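Local atomic coordinates of beta-galactosidase (Bacteroides thetaiotaomicron, PDB entry 5MUJ), a protein that probably hydrolyses glycosidic bonds in side chain B of the plant pectin rhamnogalacturonan II, most likely as an arabinofuranosidase, for a gut bacterium. Residues A[49-53]-A[357-361]; A[197-201]-A[230-234]; A[327-333]-A[348-353]. All blocks are in the same frame, centred on the assembly; numbering follows the deposited sequence. Where two conformers were deposited one is given.

Interaction 1. Residues A[49-53]-A[357-361]; sequences LAVAP and RGIAI. With RAM (alpha-L-rhamnopyranose), chain B.
Leu49 pairs with Ala360 as an antiparallel, non-hydrogen-bonded pair, their CA atoms 3.9 Å apart and their side chains diverging. With CG anti to the carbonyl carbon (chi1 -64°), the leucine turns CD2 back toward the partner strand, 4.2 Å from Ala360 CB, while its backbone O is taken by Ser370 OG. At Ala50 the chain turns a corner. Ala50 N donates an almost straight hydrogen bond of 2.7 Å to Ile359 O, and Ala50 CB rests against Ile361 CD1 at 3.7 Å, with Trp103 from a loop touching the same methyl. Val51 N then reaches Ile359 O as well, at 3.2 Å. Two successive amides thus share one carbonyl oxygen, each tilted out of its plane, and the register slips by one residue: a classic beta bulge. Val51 O accepts Ile359 N in return.

Strand 45-51 is the outer edge of a sheet whose other strands come from the end of the chain, in the order 1-4-3-2. This is the Velcro-like ring closure of a five-bladed beta-propeller. Val51 and Ile359 project to the same face of this blade, toward Met74 and Tyr76 of strand 71-79 and Ile60 of strand 59-68.

Beyond Ala52, Pro53 lays its CD 3.3 Å from Arg357 O, a van der Waals contact in place of further strand pairing. Arg357 directs its side chain away from this edge and into the glycan pocket. Its chain is extended as far as CD and bends at chi3 (-62°), bringing the guanidinium edge onto the rhamnose: NH1 and NH2 both donate to RAM O4, each at 2.9 Å, with the oxygen in the guanidinium plane. Asp61 forms a salt bridge to NH1, which would steady the group's rotation.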
# COMPACT_ATOMS: atom_id res chain seq x y z
N LEU A 49 -2.68 15.26 9.37
CA LEU A 49 -3.66 14.35 8.77
C LEU A 49 -4.20 14.90 7.46
O LEU A 49 -4.40 16.14 7.30
CB LEU A 49 -4.77 14.02 9.75
CG LEU A 49 -4.31 13.26 11.00
CD1 LEU A 49 -5.24 13.42 12.18
CD2 LEU A 49 -4.11 11.77 10.69
N ALA A 50 -4.41 13.99 6.52
CA ALA A 50 -5.00 14.29 5.22
C ALA A 50 -6.46 13.83 5.22
O ALA A 50 -7.37 14.52 4.75
CB ALA A 50 -4.25 13.54 4.14
N VAL A 51 -6.66 12.60 5.68
CA VAL A 51 -7.95 11.99 5.76
C VAL A 51 -8.09 11.29 7.09
O VAL A 51 -7.34 10.35 7.36
CB VAL A 51 -8.22 11.01 4.58
CG1 VAL A 51 -9.68 10.59 4.57
CG2 VAL A 51 -7.91 11.65 3.22
N ALA A 52 -9.07 11.67 7.89
CA ALA A 52 -9.31 11.17 9.22
C ALA A 52 -10.75 10.71 9.41
O ALA A 52 -11.68 11.33 8.88
CB ALA A 52 -8.96 12.22 10.24
N PRO A 53 -10.95 9.62 10.18
CA PRO A 53 -12.30 9.24 10.60
C PRO A 53 -12.93 10.28 11.53
O PRO A 53 -12.20 10.91 12.33
CB PRO A 53 -12.07 7.91 11.34
CG PRO A 53 -10.71 8.06 11.89
CD PRO A 53 -9.93 8.80 10.85
N ARG A 357 -6.96 5.61 13.66
CA ARG A 357 -6.23 5.33 12.44
C ARG A 357 -6.69 6.21 11.29
O ARG A 357 -7.85 6.19 10.90
CB ARG A 357 -6.41 3.85 12.09
CG ARG A 357 -5.67 3.42 10.83
CD ARG A 357 -5.68 1.90 10.63
NE ARG A 357 -5.00 1.12 11.68
CZ ARG A 357 -3.91 0.35 11.52
NH1 ARG A 357 -3.32 0.23 10.35
NH2 ARG A 357 -3.37 -0.24 12.58
N GLY A 358 -5.74 6.89 10.68
CA GLY A 358 -5.99 7.75 9.52
C GLY A 358 -4.77 7.88 8.66
O GLY A 358 -3.74 7.23 8.92
N ILE A 359 -4.88 8.71 7.63
CA ILE A 359 -3.83 8.94 6.66
C ILE A 359 -3.27 10.34 6.91
O ILE A 359 -4.04 11.32 7.02
CB ILE A 359 -4.33 8.82 5.22
CG1 ILE A 359 -4.70 7.35 4.94
CG2 ILE A 359 -3.31 9.29 4.18
CD1 ILE A 359 -5.58 7.10 3.73
N ALA A 360 -1.95 10.44 7.00
CA ALA A 360 -1.21 11.73 7.20
C ALA A 360 -0.18 11.95 6.11
O ALA A 360 0.07 11.09 5.26
CB ALA A 360 -0.55 11.76 8.52
N ILE A 361 0.39 13.16 6.11
CA ILE A 361 1.38 13.53 5.12
C ILE A 361 2.63 14.13 5.75
O ILE A 361 2.54 14.95 6.66
CB ILE A 361 0.82 14.61 4.18
CG1 ILE A 361 -0.62 14.30 3.87
CG2 ILE A 361 1.63 14.66 2.91
CD1 ILE A 361 -1.23 15.32 2.93
C1 RAM B . -1.20 -5.52 10.79
C2 RAM B . -1.81 -4.74 9.65
C3 RAM B . -2.12 -3.33 10.14
C4 RAM B . -0.82 -2.71 10.65
C5 RAM B . -0.06 -3.52 11.71
C6 RAM B . 1.39 -3.07 11.84
O2 RAM B . -0.86 -4.73 8.55
O3 RAM B . -2.72 -2.53 9.12
O4 RAM B . -1.13 -1.48 11.27
O5 RAM B . -0.10 -4.96 11.54

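Interaction 2. Residues A[197-201]-A[230-234]; sequences AQWWE and GRHPE
Trp199 packs against residues 231-233, fastening the loop that leads into strand 204-212 to the end of strand 222-231, its neighbour in the same propeller blade. Aromatic contacts dominate. Pro233 CD sits over the six-membered ring of Trp199 in a CH-pi contact, 3.5 Å from the centroid and 13° off the ring normal, while Trp200 CB lies over the opposite face toward the rim. The His232 ring runs beside the indole, its plane inclined by 65°; Trp199 CH2 comes 3.6 Å from His232 ND1. Trp199 CG stands between its backbone N and carbonyl carbon (chi1 64°), a torsion that brings the indole under the proline.

The backbones meet less directly. Water 1 bridges them, donating to Trp199 O at 2.9 Å and accepting from Arg231 N at 2.7 Å, and Gly230 CA makes a CA-H...O contact with the same Trp199 O. The Arg231 side chain comes within about 6 Å of a bound aceric acid.

Glu201 N bonds back to Gln198 O across the short 3-10 turn, and Gln198 N donates to Glu201 OE2, which Arg255 also pairs with. Trp200 NE1 donates to Gln198 OE1 at 2.8 Å, the acceptor lying in the indole plane.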
# COMPACT_ATOMS: atom_id res chain seq x y z
N ALA A 197 0.71 -21.91 -5.06
CA ALA A 197 1.02 -21.05 -3.90
C ALA A 197 2.30 -21.50 -3.20
O ALA A 197 2.55 -22.71 -3.05
CB ALA A 197 -0.12 -21.05 -2.90
N GLN A 198 3.09 -20.52 -2.79
CA GLN A 198 4.39 -20.75 -2.17
C GLN A 198 4.35 -20.58 -0.64
O GLN A 198 3.38 -20.04 -0.08
CB GLN A 198 5.40 -19.81 -2.80
CG GLN A 198 5.61 -20.04 -4.28
CD GLN A 198 6.30 -18.88 -4.96
OE1 GLN A 198 6.01 -17.72 -4.64
NE2 GLN A 198 7.21 -19.16 -5.88
N TRP A 199 5.40 -21.06 0.05
CA TRP A 199 5.42 -21.05 1.52
C TRP A 199 5.12 -19.69 2.15
O TRP A 199 4.42 -19.61 3.14
CB TRP A 199 6.75 -21.61 2.07
CG TRP A 199 8.03 -20.81 1.75
CD1 TRP A 199 8.87 -20.99 0.68
CD2 TRP A 199 8.57 -19.67 2.48
NE1 TRP A 199 9.92 -20.13 0.75
CE2 TRP A 199 9.75 -19.29 1.82
CE3 TRP A 199 8.20 -19.01 3.66
CZ2 TRP A 199 10.53 -18.20 2.27
CZ3 TRP A 199 8.96 -17.97 4.09
CH2 TRP A 199 10.13 -17.58 3.42
N TRP A 200 5.68 -18.65 1.56
CA TRP A 200 5.63 -17.29 2.13
C TRP A 200 4.27 -16.60 2.09
O TRP A 200 4.10 -15.53 2.70
CB TRP A 200 6.68 -16.47 1.40
CG TRP A 200 6.29 -16.14 0.01
CD1 TRP A 200 6.48 -16.89 -1.09
CD2 TRP A 200 5.65 -14.93 -0.44
NE1 TRP A 200 5.98 -16.28 -2.19
CE2 TRP A 200 5.46 -15.06 -1.83
CE3 TRP A 200 5.17 -13.78 0.20
CZ2 TRP A 200 4.84 -14.06 -2.60
CZ3 TRP A 200 4.57 -12.79 -0.58
CH2 TRP A 200 4.40 -12.94 -1.95
N GLU A 201 3.31 -17.20 1.39
CA GLU A 201 1.97 -16.62 1.20
C GLU A 201 0.87 -17.61 1.63
O GLU A 201 -0.25 -17.42 1.30
CB GLU A 201 1.79 -16.22 -0.28
CG GLU A 201 1.76 -17.42 -1.21
CD GLU A 201 1.58 -17.11 -2.67
OE1 GLU A 201 0.83 -16.16 -2.99
OE2 GLU A 201 2.17 -17.86 -3.50
N GLY A 230 3.39 -16.08 5.96
CA GLY A 230 3.78 -17.50 5.94
C GLY A 230 4.86 -17.77 6.93
O GLY A 230 5.32 -16.90 7.68
N ARG A 231 5.30 -19.04 6.93
CA ARG A 231 6.30 -19.49 7.86
C ARG A 231 7.54 -19.91 7.10
O ARG A 231 7.46 -20.73 6.16
CB ARG A 231 5.72 -20.70 8.59
CG ARG A 231 6.35 -20.97 9.93
CD ARG A 231 5.48 -21.90 10.76
NE ARG A 231 4.31 -21.22 11.35
CZ ARG A 231 4.28 -20.63 12.55
NH1 ARG A 231 5.35 -20.61 13.36
NH2 ARG A 231 3.15 -20.05 12.96
N HIS A 232 8.69 -19.56 7.61
CA HIS A 232 9.93 -19.77 6.88
C HIS A 232 10.24 -21.29 7.00
O HIS A 232 10.11 -21.84 8.08
CB HIS A 232 11.06 -18.87 7.42
CG HIS A 232 12.34 -18.99 6.67
ND1 HIS A 232 12.80 -18.06 5.78
CD2 HIS A 232 13.21 -20.02 6.62
CE1 HIS A 232 13.95 -18.47 5.26
NE2 HIS A 232 14.20 -19.68 5.73
N PRO A 233 10.60 -21.93 5.87
CA PRO A 233 10.75 -23.41 5.92
C PRO A 233 11.95 -23.86 6.72
O PRO A 233 11.99 -24.99 7.16
CB PRO A 233 10.88 -23.83 4.45
CG PRO A 233 11.06 -22.59 3.65
CD PRO A 233 10.75 -21.37 4.50
N GLU A 234 12.97 -23.05 6.84
CA GLU A 234 14.13 -23.37 7.73
C GLU A 234 13.94 -23.07 9.22
O GLU A 234 14.29 -23.90 10.04
CB GLU A 234 15.38 -22.69 7.19
CG GLU A 234 16.69 -22.98 7.89
CD GLU A 234 17.85 -22.32 7.19
OE1 GLU A 234 18.66 -21.65 7.89
OE2 GLU A 234 17.96 -22.46 5.94
O HOH W 1 3.91 -21.01 5.66

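Interaction 3. Residues A[327-333]-A[348-353]; sequences YDELFAH and YCAVNN. With RAM (alpha-L-rhamnopyranose), chain B.
Tyr348 OH receives a hydrogen bond from Tyr327 OH at 2.7 Å and passes its own to Asp328 OD2, also at 2.7 Å, on the anti side of the carboxylate. Lys46 pairs with the same OD2, which would favour the charged carboxylate. Glu329 OE2 accepts Asn353 N at 2.9 Å, and its carboxylate stacks on the asparagine amide with the planes 12° apart. Cys349 O takes both His333 N and, at 3.1 Å, His333 ND1, from opposite faces of the carbonyl plane. The ND1 bond, with the carbonyl oxygen in the ring plane, would hold the imidazole's rotation and leaves NE2 to meet RAM O4 at 2.8 Å.

Strands 331-340 and 343-351 form an antiparallel hairpin, the two inner strands of the last propeller blade. Where strand 331-340 begins, Val351 O accepts both Leu330 N and Phe331 N, a classic beta bulge.

Around these bonds, Phe331 CD2 packs 3.8 Å from Val351 CB; Leu330 CG lies over one face of the phenyl ring, and rhamnose C6 is offset toward the rim of the other. Ala332 CB touches Tyr348 CE2 at 3.8 Å, and Ala350 CB abuts the Tyr327 ring edge at CD1.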
# COMPACT_ATOMS: atom_id res chain seq x y z
N TYR A 327 -0.44 12.17 16.89
CA TYR A 327 -1.38 11.51 16.04
C TYR A 327 -0.76 10.22 15.43
O TYR A 327 -1.50 9.38 14.92
CB TYR A 327 -1.94 12.51 15.00
CG TYR A 327 -0.98 12.94 13.91
CD1 TYR A 327 -0.57 12.02 12.96
CD2 TYR A 327 -0.43 14.24 13.85
CE1 TYR A 327 0.29 12.35 11.93
CE2 TYR A 327 0.46 14.57 12.81
CZ TYR A 327 0.83 13.59 11.86
OH TYR A 327 1.69 13.77 10.78
N ASP A 328 0.57 10.10 15.42
CA ASP A 328 1.23 8.83 14.90
C ASP A 328 2.13 8.10 15.89
O ASP A 328 3.02 7.30 15.50
CB ASP A 328 1.98 9.09 13.58
CG ASP A 328 3.20 10.03 13.73
OD1 ASP A 328 3.68 10.24 14.85
OD2 ASP A 328 3.68 10.56 12.68
N GLU A 329 1.80 8.26 17.16
CA GLU A 329 2.70 7.86 18.23
C GLU A 329 2.91 6.34 18.37
O GLU A 329 3.87 5.93 19.00
CB GLU A 329 2.24 8.43 19.56
CG GLU A 329 0.99 7.78 20.12
CD GLU A 329 0.28 8.56 21.22
OE1 GLU A 329 0.90 9.42 21.89
OE2 GLU A 329 -0.93 8.30 21.41
N LEU A 330 2.02 5.53 17.80
CA LEU A 330 2.14 4.07 17.86
C LEU A 330 2.74 3.52 16.56
O LEU A 330 3.78 2.86 16.60
CB LEU A 330 0.78 3.44 18.16
CG LEU A 330 0.79 1.90 18.27
CD1 LEU A 330 1.72 1.43 19.38
CD2 LEU A 330 -0.62 1.36 18.48
N PHE A 331 2.07 3.78 15.43
CA PHE A 331 2.53 3.35 14.13
C PHE A 331 2.59 4.56 13.20
O PHE A 331 1.65 5.38 13.19
CB PHE A 331 1.60 2.31 13.46
CG PHE A 331 1.29 1.07 14.27
CD1 PHE A 331 2.28 0.42 14.98
CD2 PHE A 331 0.01 0.50 14.24
CE1 PHE A 331 1.99 -0.74 15.68
CE2 PHE A 331 -0.28 -0.65 14.96
CZ PHE A 331 0.72 -1.26 15.67
N ALA A 332 3.66 4.70 12.42
CA ALA A 332 3.72 5.73 11.35
C ALA A 332 4.27 5.02 10.14
O ALA A 332 5.46 4.79 10.04
CB ALA A 332 4.58 6.94 11.73
N HIS A 333 3.37 4.59 9.25
CA HIS A 333 3.67 3.45 8.40
C HIS A 333 2.74 3.30 7.20
O HIS A 333 1.56 3.66 7.25
CB HIS A 333 3.70 2.15 9.25
CG HIS A 333 2.36 1.65 9.68
ND1 HIS A 333 1.24 2.43 9.83
CD2 HIS A 333 1.94 0.39 9.97
CE1 HIS A 333 0.22 1.70 10.22
NE2 HIS A 333 0.62 0.45 10.31
N TYR A 348 1.10 8.49 4.51
CA TYR A 348 1.29 7.31 5.37
C TYR A 348 0.14 7.14 6.31
O TYR A 348 -0.69 8.04 6.42
CB TYR A 348 2.61 7.40 6.14
CG TYR A 348 2.72 8.48 7.23
CD1 TYR A 348 3.10 9.81 6.92
CD2 TYR A 348 2.37 8.21 8.52
CE1 TYR A 348 3.23 10.74 7.93
CE2 TYR A 348 2.48 9.16 9.54
CZ TYR A 348 2.89 10.45 9.21
OH TYR A 348 3.02 11.43 10.22
N CYS A 349 0.03 5.98 6.93
CA CYS A 349 -1.04 5.69 7.88
C CYS A 349 -0.54 5.96 9.29
O CYS A 349 0.49 5.41 9.70
CB CYS A 349 -1.53 4.23 7.76
SG CYS A 349 -2.72 3.74 9.03
N ALA A 350 -1.25 6.84 9.99
CA ALA A 350 -0.91 7.26 11.33
C ALA A 350 -1.85 6.57 12.29
O ALA A 350 -3.07 6.63 12.09
CB ALA A 350 -1.10 8.79 11.42
N VAL A 351 -1.27 5.88 13.29
CA VAL A 351 -2.00 5.28 14.37
C VAL A 351 -1.42 5.73 15.71
O VAL A 351 -0.20 5.72 15.89
CB VAL A 351 -1.92 3.74 14.27
CG1 VAL A 351 -2.74 3.04 15.37
CG2 VAL A 351 -2.37 3.32 12.87
N ASN A 352 -2.29 6.07 16.66
CA ASN A 352 -1.87 6.52 17.98
C ASN A 352 -2.14 5.44 19.03
O ASN A 352 -2.58 4.34 18.68
CB ASN A 352 -2.56 7.86 18.33
CG ASN A 352 -4.07 7.78 18.39
OD1 ASN A 352 -4.69 6.71 18.56
ND2 ASN A 352 -4.70 8.94 18.29
N ASN A 353 -1.87 5.74 20.30
CA ASN A 353 -2.00 4.75 21.37
C ASN A 353 -3.45 4.40 21.66
O ASN A 353 -3.71 3.30 22.15
CB ASN A 353 -1.32 5.20 22.68
CG ASN A 353 0.19 5.23 22.58
OD1 ASN A 353 0.80 4.49 21.81
ND2 ASN A 353 0.81 6.09 23.37
C1 RAM B . -1.20 -5.52 10.79
C2 RAM B . -1.81 -4.74 9.65
C3 RAM B . -2.12 -3.33 10.14
C4 RAM B . -0.82 -2.71 10.65
C5 RAM B . -0.06 -3.52 11.71
C6 RAM B . 1.39 -3.07 11.84
O2 RAM B . -0.86 -4.73 8.55
O3 RAM B . -2.72 -2.53 9.12
O4 RAM B . -1.13 -1.48 11.27
O5 RAM B . -0.10 -4.96 11.54
O HOH W 2 3.41 4.18 21.37

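Interactions 1 and 3 belong to one four-stranded blade, their centres 9 Å apart. Strand 357-363 joins them: Gly358 O and Ala360 N probably hydrogen-bond Ala350 N and Tyr348 O of strand 343-351. Interaction 3 pairs the blade's inner strands, whereas interaction 1 adds the first strand of the chain, 45-51, at its outer edge and closes the ring. Both reach the same rhamnose O4, through His333 and Arg357. Interaction 2 lies in another blade across the chain's centre, 33 Å from interaction 1 and 29 Å from interaction 3 between centres, near other sugars of the glycan. In sequence, interactions 2 and 3 follow in series inside the loop closed by interaction 1.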